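Local coordinates for leucine aminopeptidase 2 (Saccharomyces cerevisiae, PDB 2XQ0), which acts as a zinc aminopeptidase that preferentially cleaves di- and tripeptides and has a low epoxide hydrolase activity toward leukotriene A4 in vitro, at residues E324-Y329 with F429-T434; I414-K419 with Y436-E441; E331-G336 with E409-I414. One frame throughout, in Å; residues are numbered along the deposited sequence.

All three contacts lie inside the M1 peptidase domain, on the same side of the chain's centre, and tie together three helices. Helix 321-339 serves contacts 1 and 3, helix 407-420 contacts 2 and 3, and helix 428-438 contacts 1 and 2, so each contact closes one side of a triangle. Their centres are about 11 Å (1 and 2) and about 13 Å (1 and 3, 2 and 3) apart. Along the chain, contact 3 is nested within the loop closed by contact 1, the segments of contacts 1 and 2 alternate, and contact 2 follows contact 3, sharing I414. The helix that supplies the zinc ligand E324 is thereby packed against two later helices.

Contact 1 (E324-Y329 with F429-T434); sequences EGWTVY and FQFLDT. With ZN (zinc ion), chain C; BES (2-(3-amino-2-hydroxy-4-phenyl-butyrylamino)-4-methyl-pentanoic acid), chain B.
The zinc site of this M1 aminopeptidase and the aromatic core behind it meet on one helix, where W326, two residues after the metal ligand E324, touches F431 across the contact. CZ2 of W326 lies 3.7 Å from CE1 of F431, and its NE1 lies 3.8 Å from the same carbon. CE1 of F431 sits at the edge of the indole, near its plane. The planes stand at 80° to each other, and the rings meet obliquely. On the F431 side CG is anti to the backbone N (chi1 162°), which sends the ring across the gap toward the tryptophan; the CA atoms of the two residues remain 11.3 Å apart, so long side chains do all the bridging. E324 serves the metal instead. Its OE1 binds the zinc ion at 2.2 Å and OE2 sits at 2.7 Å, while H301 and H305 of the HExxH helix supply the other protein ligands. Bestatin chelates the same ion through O2 and O3, both at 2.4 Å. Farther along helix 428-438, the hydroxyl OG1 of T434 donates to the carbonyl O of Q430 at 2.9 Å, entering from the face opposite to the backbone N of T434. Helix 407-420 packs beside the pair and touches both members: Y417 stacks on W326, F418 meets the indole edge-to-face, and F413 touches F431. Helices 297-311 and 388-403 also reach W326, through S308 and L397.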
loop_
_atom_site.group_PDB
_atom_site.type_symbol
_atom_site.label_atom_id
_atom_site.label_comp_id
_atom_site.label_asym_id
_atom_site.label_seq_id
_atom_site.Cartn_x
_atom_site.Cartn_y
_atom_site.Cartn_z
ATOM N N GLU A 324 5.506 3.588 6.341
ATOM C CA GLU A 324 4.876 4.377 5.276
ATOM C C GLU A 324 5.330 5.841 5.201
ATOM O O GLU A 324 5.395 6.405 4.118
ATOM C CB GLU A 324 3.350 4.293 5.358
ATOM C CG GLU A 324 2.782 2.882 5.139
ATOM C CD GLU A 324 3.104 2.299 3.764
ATOM O OE1 GLU A 324 3.495 3.059 2.846
ATOM O OE2 GLU A 324 2.954 1.072 3.592
ATOM N N GLY A 325 5.633 6.455 6.336
ATOM C CA GLY A 325 6.102 7.843 6.341
ATOM C C GLY A 325 7.474 7.974 5.712
ATOM O O GLY A 325 7.724 8.830 4.842
ATOM N N TRP A 326 8.385 7.110 6.122
ATOM C CA TRP A 326 9.681 7.063 5.453
ATOM C C TRP A 326 9.537 6.794 3.947
ATOM O O TRP A 326 10.142 7.499 3.118
ATOM C CB TRP A 326 10.565 5.986 6.108
ATOM C CG TRP A 326 11.414 6.539 7.202
ATOM C CD1 TRP A 326 11.305 6.300 8.540
ATOM C CD2 TRP A 326 12.516 7.430 7.040
ATOM N NE1 TRP A 326 12.279 6.993 9.224
ATOM C CE2 TRP A 326 13.036 7.692 8.323
ATOM C CE3 TRP A 326 13.114 8.034 5.932
ATOM C CZ2 TRP A 326 14.119 8.539 8.529
ATOM C CZ3 TRP A 326 14.199 8.880 6.144
ATOM C CH2 TRP A 326 14.688 9.117 7.420
ATOM N N THR A 327 8.743 5.777 3.587
ATOM C CA THR A 327 8.556 5.428 2.167
ATOM C C THR A 327 8.078 6.621 1.338
ATOM O O THR A 327 8.618 6.883 0.275
ATOM C CB THR A 327 7.609 4.231 1.985
ATOM O OG1 THR A 327 8.162 3.104 2.684
ATOM C CG2 THR A 327 7.408 3.885 0.486
ATOM N N VAL A 328 7.073 7.340 1.828
ATOM C CA VAL A 328 6.532 8.475 1.097
ATOM C C VAL A 328 7.629 9.541 0.988
ATOM O O VAL A 328 7.790 10.173 -0.061
ATOM C CB VAL A 328 5.233 9.051 1.774
ATOM C CG1 VAL A 328 4.772 10.343 1.069
ATOM C CG2 VAL A 328 4.080 8.020 1.741
ATOM N N TYR A 329 8.387 9.721 2.072
ATOM C CA TYR A 329 9.520 10.656 2.073
ATOM C C TYR A 329 10.549 10.252 1.018
ATOM O O TYR A 329 10.922 11.046 0.127
ATOM C CB TYR A 329 10.165 10.794 3.480
ATOM C CG TYR A 329 11.391 11.682 3.430
ATOM C CD1 TYR A 329 11.272 13.069 3.441
ATOM C CD2 TYR A 329 12.655 11.133 3.297
ATOM C CE1 TYR A 329 12.390 13.882 3.345
ATOM C CE2 TYR A 329 13.755 11.925 3.193
ATOM C CZ TYR A 329 13.619 13.299 3.208
ATOM O OH TYR A 329 14.731 14.088 3.099
ATOM N N PHE A 429 10.654 5.187 19.349
ATOM C CA PHE A 429 11.568 5.657 20.377
ATOM C C PHE A 429 13.001 5.379 19.968
ATOM O O PHE A 429 13.881 6.211 20.184
ATOM C CB PHE A 429 11.218 5.028 21.728
ATOM C CG PHE A 429 9.771 5.179 22.089
ATOM C CD1 PHE A 429 9.273 6.417 22.462
ATOM C CD2 PHE A 429 8.901 4.107 22.001
ATOM C CE1 PHE A 429 7.941 6.576 22.764
ATOM C CE2 PHE A 429 7.556 4.255 22.309
ATOM C CZ PHE A 429 7.078 5.489 22.692
ATOM N N GLN A 430 13.231 4.229 19.337
ATOM C CA GLN A 430 14.567 3.895 18.854
ATOM C C GLN A 430 14.949 4.807 17.676
ATOM O O GLN A 430 16.113 5.183 17.509
ATOM C CB GLN A 430 14.632 2.420 18.444
ATOM C CG GLN A 430 14.350 1.431 19.587
ATOM C CD GLN A 430 14.211 0.018 19.078
ATOM O OE1 GLN A 430 13.142 -0.385 18.626
ATOM N NE2 GLN A 430 15.304 -0.744 19.119
ATOM N N PHE A 431 13.963 5.158 16.857
ATOM C CA PHE A 431 14.185 6.122 15.781
ATOM C C PHE A 431 14.708 7.418 16.402
ATOM O O PHE A 431 15.732 7.944 15.978
ATOM C CB PHE A 431 12.894 6.374 14.990
ATOM C CG PHE A 431 12.917 7.646 14.158
ATOM C CD1 PHE A 431 13.665 7.720 13.001
ATOM C CD2 PHE A 431 12.171 8.749 14.533
ATOM C CE1 PHE A 431 13.684 8.883 12.223
ATOM C CE2 PHE A 431 12.182 9.915 13.770
ATOM C CZ PHE A 431 12.946 9.981 12.612
ATOM N N LEU A 432 14.020 7.912 17.429
ATOM C CA LEU A 432 14.405 9.184 18.063
ATOM C C LEU A 432 15.783 9.149 18.718
ATOM O O LEU A 432 16.550 10.083 18.561
ATOM C CB LEU A 432 13.359 9.644 19.082
ATOM C CG LEU A 432 11.978 9.920 18.469
ATOM C CD1 LEU A 432 10.926 10.081 19.548
ATOM C CD2 LEU A 432 12.007 11.135 17.567
ATOM N N ASP A 433 16.091 8.083 19.459
ATOM C CA ASP A 433 17.436 7.904 20.010
ATOM C C ASP A 433 18.496 8.025 18.920
ATOM O O ASP A 433 19.534 8.634 19.120
ATOM C CB ASP A 433 17.593 6.521 20.646
ATOM C CG ASP A 433 16.645 6.291 21.792
ATOM O OD1 ASP A 433 16.174 7.278 22.373
ATOM O OD2 ASP A 433 16.385 5.116 22.119
ATOM N N THR A 434 18.260 7.377 17.790
ATOM C CA THR A 434 19.236 7.370 16.712
ATOM C C THR A 434 19.424 8.774 16.145
ATOM O O THR A 434 20.547 9.198 15.829
ATOM C CB THR A 434 18.796 6.429 15.585
ATOM O OG1 THR A 434 18.627 5.105 16.119
ATOM C CG2 THR A 434 19.846 6.423 14.471
HETATM ZN ZN ZN C . 3.683 1.732 1.052
HETATM N N2 BES B . 1.623 -2.290 1.181
HETATM C C1 BES B . 1.065 -0.965 1.005
HETATM C C6 BES B . -0.457 -1.047 0.878
HETATM C C7 BES B . -1.058 -1.581 2.159
HETATM C C8 BES B . -0.647 -1.063 3.382
HETATM C C12 BES B . -2.006 -2.599 2.118
HETATM C C9 BES B . -1.192 -1.554 4.563
HETATM C C11 BES B . -2.549 -3.092 3.302
HETATM C C10 BES B . -2.143 -2.568 4.525
HETATM C C2 BES B . 1.659 -0.274 -0.229
HETATM O O2 BES B . 3.090 -0.162 -0.224
HETATM C C3 BES B . 1.055 1.089 -0.301
HETATM O O3 BES B . 1.371 1.978 0.493
HETATM N N1 BES B . 0.166 1.150 -1.284
HETATM C C4 BES B . -0.646 2.278 -1.691
HETATM C C13 BES B . 0.137 2.872 -2.856
HETATM C C14 BES B . 0.405 4.362 -2.689
HETATM C C15 BES B . 1.593 4.779 -3.549
HETATM C C16 BES B . 0.625 4.744 -1.227
HETATM C C5 BES B . -1.936 1.709 -2.210
HETATM O O1 BES B . -2.969 2.413 -2.170
HETATM O O4 BES B . -1.927 0.536 -2.662
#

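Contact 2 (I414-K419 with Y436-E441); sequences IRHYFK and YEFYPE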
loop_
_atom_site.group_PDB
_atom_site.type_symbol
_atom_site.label_atom_id
_atom_site.label_comp_id
_atom_site.label_asym_id
_atom_site.label_seq_id
_atom_site.Cartn_x
_atom_site.Cartn_y
_atom_site.Cartn_z
ATOM N N ILE A 414 20.064 9.568 7.075
ATOM C CA ILE A 414 19.275 8.555 6.380
ATOM C C ILE A 414 20.094 7.275 6.157
ATOM O O ILE A 414 19.642 6.164 6.444
ATOM C CB ILE A 414 18.783 9.114 5.041
ATOM C CG1 ILE A 414 17.778 10.240 5.289
ATOM C CG2 ILE A 414 18.183 8.028 4.170
ATOM C CD1 ILE A 414 17.253 10.850 3.996
ATOM N N ARG A 415 21.311 7.435 5.656
ATOM C CA ARG A 415 22.184 6.288 5.456
ATOM C C ARG A 415 22.520 5.603 6.777
ATOM O O ARG A 415 22.604 4.379 6.838
ATOM C CB ARG A 415 23.477 6.720 4.771
ATOM C CG ARG A 415 23.310 6.921 3.281
ATOM C CD ARG A 415 24.250 7.987 2.767
ATOM N NE ARG A 415 23.719 8.568 1.542
ATOM C CZ ARG A 415 24.144 9.704 1.014
ATOM N NH1 ARG A 415 23.596 10.150 -0.110
ATOM N NH2 ARG A 415 25.115 10.386 1.607
ATOM N N HIS A 416 22.737 6.393 7.825
ATOM C CA HIS A 416 23.132 5.839 9.116
ATOM C C HIS A 416 21.984 5.013 9.670
ATOM O O HIS A 416 22.169 3.870 10.108
ATOM C CB HIS A 416 23.480 6.966 10.089
ATOM C CG HIS A 416 23.841 6.488 11.456
ATOM N ND1 HIS A 416 22.954 6.505 12.509
ATOM C CD2 HIS A 416 24.992 5.968 11.942
ATOM C CE1 HIS A 416 23.543 6.023 13.588
ATOM N NE2 HIS A 416 24.779 5.688 13.270
ATOM N N TYR A 417 20.800 5.617 9.640
ATOM C CA TYR A 417 19.568 4.985 10.090
ATOM C C TYR A 417 19.330 3.641 9.407
ATOM O O TYR A 417 19.175 2.632 10.089
ATOM C CB TYR A 417 18.386 5.941 9.864
ATOM C CG TYR A 417 17.011 5.361 10.144
ATOM C CD1 TYR A 417 16.557 5.181 11.449
ATOM C CD2 TYR A 417 16.155 5.022 9.105
ATOM C CE1 TYR A 417 15.291 4.660 11.710
ATOM C CE2 TYR A 417 14.887 4.486 9.353
ATOM C CZ TYR A 417 14.462 4.312 10.668
ATOM O OH TYR A 417 13.203 3.793 10.945
ATOM N N PHE A 418 19.304 3.607 8.073
ATOM C CA PHE A 418 18.990 2.352 7.383
ATOM C C PHE A 418 20.097 1.305 7.546
ATOM O O PHE A 418 19.826 0.107 7.524
ATOM C CB PHE A 418 18.581 2.578 5.910
ATOM C CG PHE A 418 17.242 3.249 5.771
ATOM C CD1 PHE A 418 16.079 2.528 5.968
ATOM C CD2 PHE A 418 17.149 4.605 5.525
ATOM C CE1 PHE A 418 14.843 3.144 5.891
ATOM C CE2 PHE A 418 15.918 5.226 5.427
ATOM C CZ PHE A 418 14.763 4.495 5.609
ATOM N N LYS A 419 21.332 1.750 7.754
ATOM C CA LYS A 419 22.407 0.805 8.053
ATOM C C LYS A 419 22.287 0.224 9.465
ATOM O O LYS A 419 22.466 -0.975 9.664
ATOM C CB LYS A 419 23.786 1.451 7.867
ATOM C CG LYS A 419 24.390 1.235 6.481
ATOM C CD LYS A 419 24.537 -0.252 6.165
ATOM C CE LYS A 419 24.964 -0.487 4.725
ATOM N NZ LYS A 419 25.087 -1.942 4.441
ATOM N N TYR A 436 18.965 11.533 17.739
ATOM C CA TYR A 436 19.713 12.314 18.726
ATOM C C TYR A 436 21.193 11.919 18.816
ATOM O O TYR A 436 22.052 12.780 18.922
ATOM C CB TYR A 436 19.052 12.266 20.108
ATOM C CG TYR A 436 17.996 13.332 20.330
ATOM C CD1 TYR A 436 16.708 13.187 19.825
ATOM C CD2 TYR A 436 18.290 14.483 21.053
ATOM C CE1 TYR A 436 15.743 14.162 20.038
ATOM C CE2 TYR A 436 17.337 15.465 21.265
ATOM C CZ TYR A 436 16.069 15.301 20.756
ATOM O OH TYR A 436 15.124 16.273 20.981
ATOM N N GLU A 437 21.496 10.627 18.751
ATOM C CA GLU A 437 22.895 10.209 18.779
ATOM C C GLU A 437 23.657 10.730 17.552
ATOM O O GLU A 437 24.852 11.032 17.631
ATOM C CB GLU A 437 23.016 8.686 18.868
ATOM C CG GLU A 437 22.375 8.071 20.099
ATOM C CD GLU A 437 22.050 6.594 19.911
ATOM O OE1 GLU A 437 22.184 6.087 18.772
ATOM O OE2 GLU A 437 21.650 5.944 20.903
ATOM N N PHE A 438 22.963 10.844 16.422
ATOM C CA PHE A 438 23.617 11.220 15.175
ATOM C C PHE A 438 23.959 12.716 15.088
ATOM O O PHE A 438 24.962 13.096 14.481
ATOM C CB PHE A 438 22.786 10.790 13.958
ATOM C CG PHE A 438 23.526 10.913 12.667
ATOM C CD1 PHE A 438 24.460 9.958 12.299
ATOM C CD2 PHE A 438 23.320 11.994 11.842
ATOM C CE1 PHE A 438 25.168 10.073 11.107
ATOM C CE2 PHE A 438 24.027 12.122 10.647
ATOM C CZ PHE A 438 24.952 11.158 10.285
ATOM N N TYR A 439 23.131 13.555 15.700
ATOM C CA TYR A 439 23.310 15.001 15.620
ATOM C C TYR A 439 23.633 15.660 16.975
ATOM O O TYR A 439 22.848 16.476 17.475
ATOM C CB TYR A 439 22.048 15.651 15.044
ATOM C CG TYR A 439 21.761 15.358 13.583
ATOM C CD1 TYR A 439 22.494 15.967 12.571
ATOM C CD2 TYR A 439 20.731 14.505 13.219
ATOM C CE1 TYR A 439 22.224 15.717 11.231
ATOM C CE2 TYR A 439 20.445 14.255 11.881
ATOM C CZ TYR A 439 21.195 14.864 10.894
ATOM O OH TYR A 439 20.918 14.612 9.570
ATOM N N PRO A 440 24.787 15.314 17.574
ATOM C CA PRO A 440 25.199 15.908 18.854
ATOM C C PRO A 440 25.268 17.425 18.779
ATOM O O PRO A 440 24.867 18.107 19.723
ATOM C CB PRO A 440 26.603 15.345 19.073
ATOM C CG PRO A 440 26.657 14.103 18.254
ATOM C CD PRO A 440 25.789 14.367 17.057
ATOM N N GLU A 441 25.773 17.947 17.669
ATOM C CA GLU A 441 25.946 19.387 17.534
ATOM C C GLU A 441 24.619 20.104 17.331
ATOM O O GLU A 441 24.540 21.319 17.472
ATOM C CB GLU A 441 26.914 19.718 16.394
ATOM C CG GLU A 441 28.365 19.339 16.694
ATOM C CD GLU A 441 29.371 20.047 15.795
ATOM O OE1 GLU A 441 29.132 21.217 15.420
ATOM O OE2 GLU A 441 30.413 19.435 15.475
#
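H416 meets F438 with nearly the whole inner part of its side chain. Its CB lies 3.7 Å from CE1 of F438, and the next atom out, CG, is 3.6 Å from CD1 of F438. Beyond CG the rest of the imidazole continues along the same edge of the phenyl. That edge, the CD1-CE1 bond, thus spans the histidine from CB to the ring, with CD1 over one imidazole face and displaced toward its rim. The planes are inclined by 36° with centroids 5.0 Å apart, an oblique pairing in which the two side chains run past one another from their separate helices. Both have CG anti to the backbone N (chi1 178° for H416, -169° for F438), and both CB atoms are directed at the partner helix. The far flank of the phenyl is taken by its neighbour in sequence: CD2 of F438 lies 3.6 Å above the ring plane of Y439, over the ring centre. Y439 is where the chain leaves helical geometry, and its hydroxyl bonds to the carbonyl O of E409 on the helix of H416. P412 of that helix also touches F438. The pair sits near the protein surface, away from the zinc site, and joins the end of helix 428-438 to helix 407-420: two successive helices, connected through the short strand 424-426, packed together in the helical part of the M1 peptidase domain.

Contact 3 (E331-G336 with E409-I414); sequences ERRIIG and EFDPFI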
loop_
_atom_site.group_PDB
_atom_site.type_symbol
_atom_site.label_atom_id
_atom_site.label_comp_id
_atom_site.label_asym_id
_atom_site.label_seq_id
_atom_site.Cartn_x
_atom_site.Cartn_y
_atom_site.Cartn_z
ATOM N N GLU A 331 10.243 8.119 -1.580
ATOM C CA GLU A 331 9.592 8.170 -2.888
ATOM C C GLU A 331 9.692 9.576 -3.475
ATOM O O GLU A 331 10.087 9.760 -4.626
ATOM C CB GLU A 331 8.111 7.802 -2.716
ATOM C CG GLU A 331 7.204 8.006 -3.936
ATOM C CD GLU A 331 5.717 7.871 -3.573
ATOM O OE1 GLU A 331 5.386 7.591 -2.385
ATOM O OE2 GLU A 331 4.875 8.048 -4.483
ATOM N N ARG A 332 9.324 10.570 -2.672
ATOM C CA ARG A 332 9.366 11.956 -3.104
ATOM C C ARG A 332 10.796 12.479 -3.305
ATOM O O ARG A 332 11.013 13.315 -4.163
ATOM C CB ARG A 332 8.506 12.850 -2.224
ATOM C CG ARG A 332 7.019 12.519 -2.396
ATOM C CD ARG A 332 6.119 13.345 -1.535
ATOM N NE ARG A 332 4.743 12.926 -1.765
ATOM C CZ ARG A 332 3.768 12.998 -0.866
ATOM N NH1 ARG A 332 4.006 13.481 0.351
ATOM N NH2 ARG A 332 2.562 12.566 -1.182
ATOM N N ARG A 333 11.769 11.962 -2.565
ATOM C CA ARG A 333 13.177 12.269 -2.882
ATOM C C ARG A 333 13.581 11.702 -4.273
ATOM O O ARG A 333 14.306 12.343 -5.045
ATOM C CB ARG A 333 14.105 11.732 -1.783
ATOM C CG ARG A 333 14.023 12.487 -0.448
ATOM C CD ARG A 333 14.571 13.932 -0.544
ATOM N NE ARG A 333 15.932 13.934 -1.083
ATOM C CZ ARG A 333 17.019 13.710 -0.351
ATOM N NH1 ARG A 333 16.923 13.486 0.957
ATOM N NH2 ARG A 333 18.204 13.706 -0.928
ATOM N N ILE A 334 13.108 10.502 -4.601
ATOM C CA ILE A 334 13.429 9.896 -5.897
ATOM C C ILE A 334 12.882 10.748 -7.036
ATOM O O ILE A 334 13.619 11.141 -7.944
ATOM C CB ILE A 334 12.918 8.447 -5.998
ATOM C CG1 ILE A 334 13.735 7.545 -5.062
ATOM C CG2 ILE A 334 12.998 7.926 -7.420
ATOM C CD1 ILE A 334 13.034 6.224 -4.722
ATOM N N ILE A 335 11.596 11.080 -6.973
ATOM C CA ILE A 335 11.001 11.847 -8.046
ATOM C C ILE A 335 11.567 13.263 -8.074
ATOM O O ILE A 335 11.661 13.883 -9.128
ATOM C CB ILE A 335 9.432 11.874 -7.984
ATOM C CG1 ILE A 335 8.927 12.907 -6.989
ATOM C CG2 ILE A 335 8.860 10.475 -7.728
ATOM C CD1 ILE A 335 7.405 12.892 -6.796
ATOM N N GLY A 336 11.958 13.776 -6.918
ATOM C CA GLY A 336 12.558 15.097 -6.878
ATOM C C GLY A 336 13.924 15.085 -7.536
ATOM O O GLY A 336 14.302 16.031 -8.223
ATOM N N GLU A 409 22.482 17.791 4.548
ATOM C CA GLU A 409 22.736 17.550 5.971
ATOM C C GLU A 409 22.003 16.313 6.499
ATOM O O GLU A 409 22.430 15.677 7.472
ATOM C CB GLU A 409 22.291 18.768 6.790
ATOM C CG GLU A 409 23.112 20.017 6.541
ATOM C CD GLU A 409 24.542 19.876 7.033
ATOM O OE1 GLU A 409 25.469 20.083 6.224
ATOM O OE2 GLU A 409 24.741 19.547 8.226
ATOM N N PHE A 410 20.891 15.980 5.860
ATOM C CA PHE A 410 20.003 14.934 6.357
ATOM C C PHE A 410 20.383 13.575 5.777
ATOM O O PHE A 410 20.241 12.544 6.429
ATOM C CB PHE A 410 18.559 15.306 5.990
ATOM C CG PHE A 410 17.505 14.531 6.730
ATOM C CD1 PHE A 410 17.509 14.458 8.121
ATOM C CD2 PHE A 410 16.480 13.901 6.036
ATOM C CE1 PHE A 410 16.522 13.753 8.795
ATOM C CE2 PHE A 410 15.504 13.196 6.710
ATOM C CZ PHE A 410 15.527 13.125 8.093
ATOM N N ASP A 411 20.875 13.575 4.546
ATOM C CA ASP A 411 21.172 12.319 3.869
ATOM C C ASP A 411 22.169 11.426 4.619
ATOM O O ASP A 411 22.044 10.196 4.583
ATOM C CB ASP A 411 21.601 12.559 2.418
ATOM C CG ASP A 411 20.422 12.924 1.513
ATOM O OD1 ASP A 411 19.318 13.170 2.052
ATOM O OD2 ASP A 411 20.594 12.962 0.269
ATOM N N PRO A 412 23.152 12.029 5.308
ATOM C CA PRO A 412 24.046 11.198 6.130
ATOM C C PRO A 412 23.291 10.468 7.238
ATOM O O PRO A 412 23.594 9.307 7.526
ATOM C CB PRO A 412 25.005 12.219 6.737
ATOM C CG PRO A 412 25.054 13.311 5.720
ATOM C CD PRO A 412 23.657 13.408 5.181
ATOM N N PHE A 413 22.322 11.135 7.853
ATOM C CA PHE A 413 21.477 10.466 8.844
ATOM C C PHE A 413 20.674 9.310 8.223
ATOM O O PHE A 413 20.591 8.220 8.782
ATOM C CB PHE A 413 20.510 11.437 9.516
ATOM C CG PHE A 413 19.477 10.745 10.374
ATOM C CD1 PHE A 413 19.835 10.181 11.592
ATOM C CD2 PHE A 413 18.157 10.625 9.944
ATOM C CE1 PHE A 413 18.890 9.519 12.380
ATOM C CE2 PHE A 413 17.210 9.973 10.721
ATOM C CZ PHE A 413 17.584 9.423 11.955
ATOM N N ILE A 414 20.064 9.568 7.075
ATOM C CA ILE A 414 19.275 8.555 6.380
ATOM C C ILE A 414 20.094 7.275 6.157
ATOM O O ILE A 414 19.642 6.164 6.444
ATOM C CB ILE A 414 18.783 9.114 5.041
ATOM C CG1 ILE A 414 17.778 10.240 5.289
ATOM C CG2 ILE A 414 18.183 8.028 4.170
ATOM C CD1 ILE A 414 17.253 10.850 3.996
#
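Two helical segments face each other with their CA atoms no nearer than 10.5 Å, between R333 and D411, a separation wide enough for a full arginine-aspartate salt bridge within the helical part of the M1 peptidase domain. Segment 331-336 is regular helix. Segment 409-414 is kinked: P412 has no N-H to give, the N of F413 also lacks its bond to the preceding turn, and the repeat resumes with the N of I414 bonded to the carbonyl O of F410. Across the gap R333 is folded rather than extended, its chain bent at both chi2 and chi3, and this presents the guanidinium end-on to the carboxylate coming from the opposite direction. The two flat groups are almost coplanar, 11° apart. NH1 of R333 gives a hydrogen to OD1 of D411 at 2.7 Å, and NH2 gives one to OD2 at 2.8 Å. Each N-H...O angle is 166°, and each oxygen accepts through its syn lone pair, which makes this a bidentate, end-on salt bridge that fixes the rotation of both groups. Both residues are buried, and the two-bond pairing probably offsets the loss of water around the charges. NH1 has a further hydrogen bond to the hydroxyl of Y329, one turn earlier on its own helix, while I253 and R344 pack against the arginine from helices 243-253 and 341-360. Beside the salt bridge, the methyl CD1 of I414 comes within 4.0 Å of NH1 of R333, set obliquely to the guanidinium.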